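Local atomic coordinates of cytochrome C2 (PDB entry 3C2C), a protein that carries electrons through a covalently bound haem, probably serving photosynthetic electron transfer in the purple bacterium Rhodospirillum rubrum. Residues 36-39 against 40-44; 48-51 against 52-56. All blocks are in the same frame, centred on the assembly; numbering follows the deposited sequence.

Interaction 1 (36-39 against 40-44); sequences FENT and AAHKD. With HEM (protoporphyrin IX containing Fe), chain B.
N38 lays its side-chain amide across the CB of H42, four residues on, where the loop turns back toward a haem propionate. OD1 of N38 lies 3.7 Å from CB of H42; the amide meets that CB and not the ring, its plane 59° from that of the imidazole, and the two side chains cross at about a right angle. CG of N38 is anti to the backbone N (chi1 -162°), which brings the amide alongside CB of H42 while OD1 accepts a weak bond from the N of T39. The ND2 end is held by the carbonyl of G34, so both ends of this small amide have a use within the turn, a task to which asparagine is well suited. With an alanine here, the G34 carbonyl and the T39 N-H would probably lose their side-chain partner, and a gap is likely to open beside CB of H42. T39 contributes mainly backbone: its O approaches CB of H42 at 3.2 Å.

Beyond the turn, the chain presents its amides to one haem propionate. N of A41 donates to O1A of the haem at 2.9 Å, and N of H42 appears to donate to O2A, although the position of that oxygen is less certain. A41 has a left-handed backbone conformation, which helps bring successive N-H groups to the same carboxylate; the small side chains of A40 and A41 probably let the backbone come this near. On the H42 ring, CG of K43 lies over one face, 3.6 Å above the plane, while NZ of K43 donates to NE2 at 3.1 Å, tilted 28° from that plane. The same NZ also reaches the carbonyls of N31 and F33. Backbone N-H groups directed at a carboxylate would be expected to stabilise its negative charge inside the protein.

Interaction 2 (48-51 against 52-56); sequences YSES and YTEMK. With HEM (protoporphyrin IX containing Fe), chain B.
With chi1 at -77° in Y48 and much the same in Y52, CG of each is anti to its own carbonyl carbon, and the two side chains cross at about a right angle. CD1 of Y48 meets CB of Y52 at 3.9 Å; the ring planes are 29° apart but slid so far that they barely overlap. Each tyrosine pairs an apolar flank with a polar end: OH of Y48 makes a weak bond to haem O2A, whose place is less sure, and probably another to N of K43, while OH of Y52 bonds to S89 and Y70. S49, small enough to come close, grips the other propionate twice, its N donating to O1D at 2.9 Å and its OG to O2D at 2.5 Å. Its carbonyl accepts from N of Y52 at 3.1 Å, with the donor well above the carbonyl plane. The helical i to i+4 bonds follow, E54 N to E50 O and M55 N to S51 O. E50 and E54 share one side of the helix, with OE1 of E50 4.6 Å from OE2 of E54, probably a somewhat unfavourable pairing. Helix 50-57 follows directly on these haem contacts, with S51, Y52 and M55 packed on helix 74-82.

Interactions 1 and 2 follow one another along the chain, their centres about 10 Å apart, and together form part of the haem pocket around its two propionates. A41 and H42 bond the propionate that ends in O1A and O2A, S49 serves the one that ends in O1D and O2D, and Y48 ties the two regions together: its OH lies 3.1 Å from N of K43, a probable hydrogen bond. At the far end of helix 50-57, the aliphatic chain of K56 packs back on the turn, CD lying 3.3 Å from CG2 of T39. W62 and K90 add further hydrogen bonds to the haem.

Interaction 1 (36-39 against 40-44)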
ATOM      1  N   PHE A  36       3.158   5.454   5.078  1.00  9.40           N
ATOM      2  CA  PHE A  36       2.685   5.051   6.386  1.00 11.30           C
ATOM      3  C   PHE A  36       1.882   6.256   6.978  1.00  9.50           C
ATOM      4  O   PHE A  36       2.548   7.329   7.204  1.00 12.00           O
ATOM      5  CB  PHE A  36       3.659   4.408   7.384  1.00 15.90           C
ATOM      6  CG  PHE A  36       3.250   3.926   8.745  1.00 10.80           C
ATOM      7  CD1 PHE A  36       2.600   2.730   8.768  1.00 11.90           C
ATOM      8  CD2 PHE A  36       3.464   4.742   9.880  1.00 13.90           C
ATOM      9  CE1 PHE A  36       1.959   2.318  10.022  1.00  8.10           C
ATOM     10  CE2 PHE A  36       2.987   4.317  11.152  1.00 18.50           C
ATOM     11  CZ  PHE A  36       2.190   3.120  11.072  1.00 13.70           C
ATOM     12  N   GLU A  37       0.706   5.870   7.541  1.00  9.80           N
ATOM     13  CA  GLU A  37      -0.188   6.952   8.104  1.00  9.30           C
ATOM     14  C   GLU A  37      -0.582   7.998   7.214  1.00 13.60           C
ATOM     15  O   GLU A  37      -1.033   9.013   7.646  1.00 16.60           O
ATOM     16  CB  GLU A  37       0.293   7.462   9.468  1.00 11.80           C
ATOM     17  CG  GLU A  37       0.250   6.233  10.335  1.00 13.60           C
ATOM     18  CD  GLU A  37       0.472   6.415  11.844  1.00 33.60           C
ATOM     19  OE1 GLU A  37      -0.210   5.423  12.525  1.00 38.30           O
ATOM     20  OE2 GLU A  37       1.172   7.470  12.048  1.00 25.80           O
ATOM     21  N   ASN A  38      -0.487   7.806   5.933  1.00  7.00           N
ATOM     22  CA  ASN A  38      -0.753   8.919   4.950  1.00 10.70           C
ATOM     23  C   ASN A  38      -2.154   8.455   4.374  1.00 11.10           C
ATOM     24  O   ASN A  38      -2.527   7.359   4.653  1.00  9.40           O
ATOM     25  CB  ASN A  38       0.446   8.953   3.920  1.00  8.80           C
ATOM     26  CG  ASN A  38       0.360  10.286   3.293  1.00 13.20           C
ATOM     27  OD1 ASN A  38      -0.480  11.135   3.001  1.00 10.60           O
ATOM     28  ND2 ASN A  38       1.549  10.688   2.785  1.00 13.40           N
ATOM     29  N   THR A  39      -2.869   9.283   3.776  1.00 12.40           N
ATOM     30  CA  THR A  39      -4.031   9.031   2.993  1.00  9.50           C
ATOM     31  C   THR A  39      -3.961   7.987   1.927  1.00  8.60           C
ATOM     32  O   THR A  39      -2.927   7.642   1.399  1.00 12.10           O
ATOM     33  CB  THR A  39      -4.451  10.375   2.317  1.00  7.80           C
ATOM     34  OG1 THR A  39      -4.467  11.535   3.164  1.00 25.70           O
ATOM     35  CG2 THR A  39      -4.143  10.606   0.907  1.00  3.10           C
ATOM     36  N   ALA A  40      -5.095   7.379   1.517  1.00  8.00           N
ATOM     37  CA  ALA A  40      -5.196   6.481   0.327  1.00  3.80           C
ATOM     38  C   ALA A  40      -4.899   7.503  -0.771  1.00  6.90           C
ATOM     39  O   ALA A  40      -5.166   8.738  -0.522  1.00 10.80           O
ATOM     40  CB  ALA A  40      -6.633   6.161   0.149  1.00  8.70           C
ATOM     41  N   ALA A  41      -4.534   7.040  -1.880  1.00  5.20           N
ATOM     42  CA  ALA A  41      -4.272   7.944  -3.049  1.00  4.30           C
ATOM     43  C   ALA A  41      -3.250   9.087  -2.687  1.00  9.30           C
ATOM     44  O   ALA A  41      -3.545  10.285  -2.906  1.00  8.70           O
ATOM     45  CB  ALA A  41      -5.589   8.376  -3.612  1.00  8.30           C
ATOM     46  N   HIS A  42      -2.154   8.714  -1.971  1.00  5.80           N
ATOM     47  CA  HIS A  42      -1.367   9.754  -1.323  1.00  7.10           C
ATOM     48  C   HIS A  42      -0.426  10.475  -2.304  1.00 11.90           C
ATOM     49  O   HIS A  42       0.024  11.580  -1.894  1.00 10.20           O
ATOM     50  CB  HIS A  42      -0.623   9.164  -0.144  1.00  5.30           C
ATOM     51  CG  HIS A  42       0.549   8.336  -0.631  1.00  9.30           C
ATOM     52  ND1 HIS A  42       0.306   7.124  -1.402  1.00 15.00           N
ATOM     53  CD2 HIS A  42       1.894   8.432  -0.601  1.00  2.00           C
ATOM     54  CE1 HIS A  42       1.588   6.608  -1.645  1.00  6.80           C
ATOM     55  NE2 HIS A  42       2.533   7.419  -1.151  1.00 10.50           N
ATOM     56  N   LYS A  43      -0.148   9.939  -3.470  1.00  6.50           N
ATOM     57  CA  LYS A  43       0.847  10.637  -4.365  1.00  6.10           C
ATOM     58  C   LYS A  43       0.036  11.444  -5.361  1.00 12.10           C
ATOM     59  O   LYS A  43      -0.557  10.951  -6.323  1.00 11.50           O
ATOM     60  CB  LYS A  43       1.812   9.609  -5.096  1.00  7.90           C
ATOM     61  CG  LYS A  43       3.015   9.099  -4.319  1.00  8.00           C
ATOM     62  CD  LYS A  43       3.667  10.172  -3.409  1.00 10.20           C
ATOM     63  CE  LYS A  43       5.060   9.810  -2.955  1.00  8.30           C
ATOM     64  NZ  LYS A  43       5.209   8.699  -2.011  1.00  6.40           N
ATOM     65  N   ASP A  44       0.192  12.779  -5.444  1.00  8.70           N
ATOM     66  CA  ASP A  44      -0.555  13.735  -6.323  1.00 11.10           C
ATOM     67  C   ASP A  44      -0.209  13.542  -7.851  1.00 12.20           C
ATOM     68  O   ASP A  44      -0.901  14.199  -8.621  1.00 13.40           O
ATOM     69  CB  ASP A  44      -0.431  15.193  -5.954  1.00  9.10           C
ATOM     70  CG  ASP A  44      -0.904  15.600  -4.613  1.00 13.60           C
ATOM     71  OD1 ASP A  44      -0.855  16.481  -3.796  1.00 19.30           O
ATOM     72  OD2 ASP A  44      -1.861  14.832  -4.410  1.00 16.50           O
TER
HETATM   73  CHA HEM B 113      -0.685   0.823  -4.915  1.00  2.00           C
HETATM   74  CHB HEM B 113       1.960  -1.351  -1.375  1.00  2.00           C
HETATM   75  CHC HEM B 113       3.440  -4.694  -4.662  1.00  2.00           C
HETATM   76  CHD HEM B 113       1.221  -2.303  -8.200  1.00  2.10           C
HETATM   77  C1A HEM B 113      -0.123   0.401  -3.693  1.00  4.30           C
HETATM   78  C2A HEM B 113      -0.437   1.020  -2.421  1.00  6.60           C
HETATM   79  C3A HEM B 113       0.361   0.516  -1.490  1.00  3.10           C
HETATM   80  C4A HEM B 113       1.062  -0.634  -2.076  1.00  2.00           C
HETATM   81  CMA HEM B 113       0.307   0.837   0.069  1.00  3.10           C
HETATM   82  CAA HEM B 113      -1.448   2.249  -2.273  1.00  7.00           C
HETATM   83  CBA HEM B 113      -0.806   3.675  -2.102  1.00  3.80           C
HETATM   84  CGA HEM B 113      -1.796   4.783  -2.074  1.00  3.60           C
HETATM   85  O1A HEM B 113      -3.040   4.559  -1.722  1.00  5.20           O
HETATM   86  O2A HEM B 113      -1.300   5.914  -2.201  1.00  5.10           O
HETATM   87  C1B HEM B 113       2.702  -2.357  -2.082  1.00  2.60           C
HETATM   88  C2B HEM B 113       3.535  -3.286  -1.393  1.00  4.10           C
HETATM   89  C3B HEM B 113       3.870  -4.191  -2.339  1.00  3.80           C
HETATM   90  C4B HEM B 113       3.191  -3.978  -3.543  1.00  2.00           C
HETATM   91  CMB HEM B 113       4.086  -3.082   0.065  1.00  3.50           C
HETATM   92  CAB HEM B 113       4.694  -5.553  -2.105  1.00  6.00           C
HETATM   93  CBB HEM B 113       4.522  -6.263  -0.848  1.00  5.10           C
HETATM   94  C1C HEM B 113       2.938  -4.329  -5.839  1.00  3.80           C
HETATM   95  C2C HEM B 113       3.306  -5.001  -7.195  1.00  3.30           C
HETATM   96  C3C HEM B 113       2.552  -4.415  -8.111  1.00  4.80           C
HETATM   97  C4C HEM B 113       2.024  -3.178  -7.516  1.00  2.80           C
HETATM   98  CMC HEM B 113       3.997  -6.357  -7.126  1.00  2.70           C
HETATM   99  CAC HEM B 113       2.439  -4.736  -9.624  1.00 11.30           C
HETATM  100  CBC HEM B 113       2.377  -5.992 -10.157  1.00 13.30           C
HETATM  101  C1D HEM B 113       0.476  -1.299  -7.616  1.00  2.40           C
HETATM  102  C2D HEM B 113      -0.413  -0.417  -8.292  1.00  3.40           C
HETATM  103  C3D HEM B 113      -0.922   0.450  -7.396  1.00  5.70           C
HETATM  104  C4D HEM B 113      -0.468   0.096  -6.105  1.00  3.00           C
HETATM  105  CMD HEM B 113      -0.587  -0.552  -9.857  1.00  7.60           C
HETATM  106  CAD HEM B 113      -2.004   1.553  -7.661  1.00  3.60           C
HETATM  107  CBD HEM B 113      -3.320   0.798  -7.800  1.00  5.30           C
HETATM  108  CGD HEM B 113      -4.443   1.523  -8.507  1.00 10.90           C
HETATM  109  O1D HEM B 113      -4.508   2.781  -8.485  1.00  7.10           O
HETATM  110  O2D HEM B 113      -5.404   0.781  -8.998  1.00 10.30           O
HETATM  111  NA  HEM B 113       0.781  -0.556  -3.425  1.00  3.60           N
HETATM  112  NB  HEM B 113       2.418  -2.861  -3.381  1.00  2.00           N
HETATM  113  NC  HEM B 113       2.154  -3.262  -6.137  1.00  2.90           N
HETATM  114  ND  HEM B 113       0.431  -1.030  -6.238  1.00  2.30           N
HETATM  115 FE   HEM B 113       1.457  -1.904  -4.815  1.00  7.20          FE

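Interaction 2 (48-51 against 52-56)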
ATOM      1  N   TYR A  48      -4.401   7.311  -9.885  1.00  6.60           N
ATOM      2  CA  TYR A  48      -4.970   6.088  -9.196  1.00  3.70           C
ATOM      3  C   TYR A  48      -6.317   5.623  -9.727  1.00  4.20           C
ATOM      4  O   TYR A  48      -7.054   6.521 -10.287  1.00  8.50           O
ATOM      5  CB  TYR A  48      -5.231   6.487  -7.780  1.00  3.30           C
ATOM      6  CG  TYR A  48      -4.027   6.575  -6.867  1.00  3.50           C
ATOM      7  CD1 TYR A  48      -3.465   5.406  -6.305  1.00  3.30           C
ATOM      8  CD2 TYR A  48      -3.491   7.841  -6.740  1.00  6.40           C
ATOM      9  CE1 TYR A  48      -2.296   5.644  -5.555  1.00  6.80           C
ATOM     10  CE2 TYR A  48      -2.316   8.045  -5.936  1.00  5.70           C
ATOM     11  CZ  TYR A  48      -1.770   6.910  -5.330  1.00  4.30           C
ATOM     12  OH  TYR A  48      -0.754   7.101  -4.421  1.00  5.50           O
ATOM     13  N   SER A  49      -6.618   4.383  -9.605  1.00  9.20           N
ATOM     14  CA  SER A  49      -8.024   3.858  -9.871  1.00  9.30           C
ATOM     15  C   SER A  49      -9.033   4.757  -8.973  1.00 13.50           C
ATOM     16  O   SER A  49      -8.625   5.284  -7.904  1.00 10.80           O
ATOM     17  CB  SER A  49      -8.218   2.426  -9.390  1.00  8.80           C
ATOM     18  OG  SER A  49      -7.412   1.665 -10.296  1.00  7.70           O
ATOM     19  N   GLU A  50     -10.243   5.008  -9.458  1.00 10.80           N
ATOM     20  CA  GLU A  50     -11.198   5.887  -8.778  1.00  8.20           C
ATOM     21  C   GLU A  50     -11.429   5.407  -7.390  1.00  5.80           C
ATOM     22  O   GLU A  50     -11.523   6.241  -6.512  1.00  8.50           O
ATOM     23  CB  GLU A  50     -12.505   5.792  -9.535  1.00 11.30           C
ATOM     24  CG  GLU A  50     -13.235   7.044  -9.089  1.00 28.90           C
ATOM     25  CD  GLU A  50     -14.694   7.458  -9.484  1.00 32.30           C
ATOM     26  OE1 GLU A  50     -14.908   8.721  -9.066  1.00 33.80           O
ATOM     27  OE2 GLU A  50     -15.177   6.601 -10.251  1.00 28.70           O
ATOM     28  N   SER A  51     -11.344   4.119  -7.163  1.00  6.80           N
ATOM     29  CA  SER A  51     -11.571   3.503  -5.886  1.00  7.40           C
ATOM     30  C   SER A  51     -10.671   4.020  -4.762  1.00 14.50           C
ATOM     31  O   SER A  51     -11.066   4.148  -3.566  1.00 13.00           O
ATOM     32  CB  SER A  51     -11.442   1.953  -5.875  1.00 14.10           C
ATOM     33  OG  SER A  51     -10.161   1.571  -6.117  1.00 13.40           O
ATOM     34  N   TYR A  52      -9.483   4.482  -5.024  1.00 11.50           N
ATOM     35  CA  TYR A  52      -8.498   5.026  -4.042  1.00  8.60           C
ATOM     36  C   TYR A  52      -8.841   6.460  -3.777  1.00  7.50           C
ATOM     37  O   TYR A  52      -8.729   6.735  -2.557  1.00  9.80           O
ATOM     38  CB  TYR A  52      -6.924   4.995  -4.517  1.00  6.60           C
ATOM     39  CG  TYR A  52      -6.492   3.450  -4.591  1.00  5.90           C
ATOM     40  CD1 TYR A  52      -5.633   2.931  -3.648  1.00  3.70           C
ATOM     41  CD2 TYR A  52      -6.898   2.638  -5.707  1.00 10.30           C
ATOM     42  CE1 TYR A  52      -5.296   1.591  -3.721  1.00  6.90           C
ATOM     43  CE2 TYR A  52      -6.614   1.237  -5.690  1.00  6.90           C
ATOM     44  CZ  TYR A  52      -5.738   0.741  -4.733  1.00  6.90           C
ATOM     45  OH  TYR A  52      -5.293  -0.562  -4.874  1.00  6.70           O
ATOM     46  N   THR A  53      -9.304   7.137  -4.716  1.00  8.00           N
ATOM     47  CA  THR A  53      -9.798   8.500  -4.501  1.00  6.30           C
ATOM     48  C   THR A  53     -11.026   8.590  -3.558  1.00 16.50           C
ATOM     49  O   THR A  53     -11.246   9.497  -2.720  1.00 16.80           O
ATOM     50  CB  THR A  53     -10.177   8.836  -6.037  1.00 17.40           C
ATOM     51  OG1 THR A  53      -8.852   9.308  -6.502  1.00 22.40           O
ATOM     52  CG2 THR A  53     -11.345   9.698  -6.271  1.00 29.20           C
ATOM     53  N   GLU A  54     -11.856   7.612  -3.550  1.00 18.90           N
ATOM     54  CA  GLU A  54     -13.095   7.336  -2.793  1.00  9.20           C
ATOM     55  C   GLU A  54     -12.594   6.746  -1.494  1.00 15.60           C
ATOM     56  O   GLU A  54     -13.064   7.509  -0.649  1.00 13.20           O
ATOM     57  CB  GLU A  54     -13.834   6.109  -3.491  1.00  5.00           C
ATOM     58  CG  GLU A  54     -14.560   6.601  -4.720  1.00 13.30           C
ATOM     59  CD  GLU A  54     -15.340   5.567  -5.519  1.00 16.90           C
ATOM     60  OE1 GLU A  54     -14.951   4.427  -5.798  1.00 21.20           O
ATOM     61  OE2 GLU A  54     -16.534   5.835  -5.919  1.00 21.90           O
ATOM     62  N   MET A  55     -11.567   5.929  -1.150  1.00  8.70           N
ATOM     63  CA  MET A  55     -11.146   5.644   0.153  1.00  6.70           C
ATOM     64  C   MET A  55     -10.691   7.007   0.717  1.00 10.30           C
ATOM     65  O   MET A  55     -10.808   7.269   1.988  1.00 13.20           O
ATOM     66  CB  MET A  55     -10.012   4.550   0.245  1.00  9.00           C
ATOM     67  CG  MET A  55     -10.730   3.352  -0.497  1.00  7.80           C
ATOM     68  SD  MET A  55      -9.600   1.956  -0.113  1.00 14.70           S
ATOM     69  CE  MET A  55      -8.107   2.576  -0.735  1.00 18.00           C
ATOM     70  N   LYS A  56     -10.080   7.785  -0.130  1.00  9.20           N
ATOM     71  CA  LYS A  56      -9.336   9.003   0.387  1.00 11.70           C
ATOM     72  C   LYS A  56     -10.463  10.027   0.865  1.00 12.40           C
ATOM     73  O   LYS A  56     -10.380  10.567   1.928  1.00 13.10           O
ATOM     74  CB  LYS A  56      -8.411   9.645  -0.573  1.00  8.30           C
ATOM     75  CG  LYS A  56      -8.017  11.051  -0.084  1.00 10.10           C
ATOM     76  CD  LYS A  56      -6.743  11.464  -0.905  1.00 12.10           C
ATOM     77  CE  LYS A  56      -7.125  12.546  -1.857  1.00 23.50           C
ATOM     78  NZ  LYS A  56      -5.765  13.256  -2.251  1.00 33.30           N
TER
HETATM   79  CHA HEM B 113      -0.685   0.823  -4.915  1.00  2.00           C
HETATM   80  CHB HEM B 113       1.960  -1.351  -1.375  1.00  2.00           C
HETATM   81  CHC HEM B 113       3.440  -4.694  -4.662  1.00  2.00           C
HETATM   82  CHD HEM B 113       1.221  -2.303  -8.200  1.00  2.10           C
HETATM   83  C1A HEM B 113      -0.123   0.401  -3.693  1.00  4.30           C
HETATM   84  C2A HEM B 113      -0.437   1.020  -2.421  1.00  6.60           C
HETATM   85  C3A HEM B 113       0.361   0.516  -1.490  1.00  3.10           C
HETATM   86  C4A HEM B 113       1.062  -0.634  -2.076  1.00  2.00           C
HETATM   87  CMA HEM B 113       0.307   0.837   0.069  1.00  3.10           C
HETATM   88  CAA HEM B 113      -1.448   2.249  -2.273  1.00  7.00           C
HETATM   89  CBA HEM B 113      -0.806   3.675  -2.102  1.00  3.80           C
HETATM   90  CGA HEM B 113      -1.796   4.783  -2.074  1.00  3.60           C
HETATM   91  O1A HEM B 113      -3.040   4.559  -1.722  1.00  5.20           O
HETATM   92  O2A HEM B 113      -1.300   5.914  -2.201  1.00  5.10           O
HETATM   93  C1B HEM B 113       2.702  -2.357  -2.082  1.00  2.60           C
HETATM   94  C2B HEM B 113       3.535  -3.286  -1.393  1.00  4.10           C
HETATM   95  C3B HEM B 113       3.870  -4.191  -2.339  1.00  3.80           C
HETATM   96  C4B HEM B 113       3.191  -3.978  -3.543  1.00  2.00           C
HETATM   97  CMB HEM B 113       4.086  -3.082   0.065  1.00  3.50           C
HETATM   98  CAB HEM B 113       4.694  -5.553  -2.105  1.00  6.00           C
HETATM   99  CBB HEM B 113       4.522  -6.263  -0.848  1.00  5.10           C
HETATM  100  C1C HEM B 113       2.938  -4.329  -5.839  1.00  3.80           C
HETATM  101  C2C HEM B 113       3.306  -5.001  -7.195  1.00  3.30           C
HETATM  102  C3C HEM B 113       2.552  -4.415  -8.111  1.00  4.80           C
HETATM  103  C4C HEM B 113       2.024  -3.178  -7.516  1.00  2.80           C
HETATM  104  CMC HEM B 113       3.997  -6.357  -7.126  1.00  2.70           C
HETATM  105  CAC HEM B 113       2.439  -4.736  -9.624  1.00 11.30           C
HETATM  106  CBC HEM B 113       2.377  -5.992 -10.157  1.00 13.30           C
HETATM  107  C1D HEM B 113       0.476  -1.299  -7.616  1.00  2.40           C
HETATM  108  C2D HEM B 113      -0.413  -0.417  -8.292  1.00  3.40           C
HETATM  109  C3D HEM B 113      -0.922   0.450  -7.396  1.00  5.70           C
HETATM  110  C4D HEM B 113      -0.468   0.096  -6.105  1.00  3.00           C
HETATM  111  CMD HEM B 113      -0.587  -0.552  -9.857  1.00  7.60           C
HETATM  112  CAD HEM B 113      -2.004   1.553  -7.661  1.00  3.60           C
HETATM  113  CBD HEM B 113      -3.320   0.798  -7.800  1.00  5.30           C
HETATM  114  CGD HEM B 113      -4.443   1.523  -8.507  1.00 10.90           C
HETATM  115  O1D HEM B 113      -4.508   2.781  -8.485  1.00  7.10           O
HETATM  116  O2D HEM B 113      -5.404   0.781  -8.998  1.00 10.30           O
HETATM  117  NA  HEM B 113       0.781  -0.556  -3.425  1.00  3.60           N
HETATM  118  NB  HEM B 113       2.418  -2.861  -3.381  1.00  2.00           N
HETATM  119  NC  HEM B 113       2.154  -3.262  -6.137  1.00  2.90           N
HETATM  120  ND  HEM B 113       0.431  -1.030  -6.238  1.00  2.30           N
HETATM  121 FE   HEM B 113       1.457  -1.904  -4.815  1.00  7.20          FE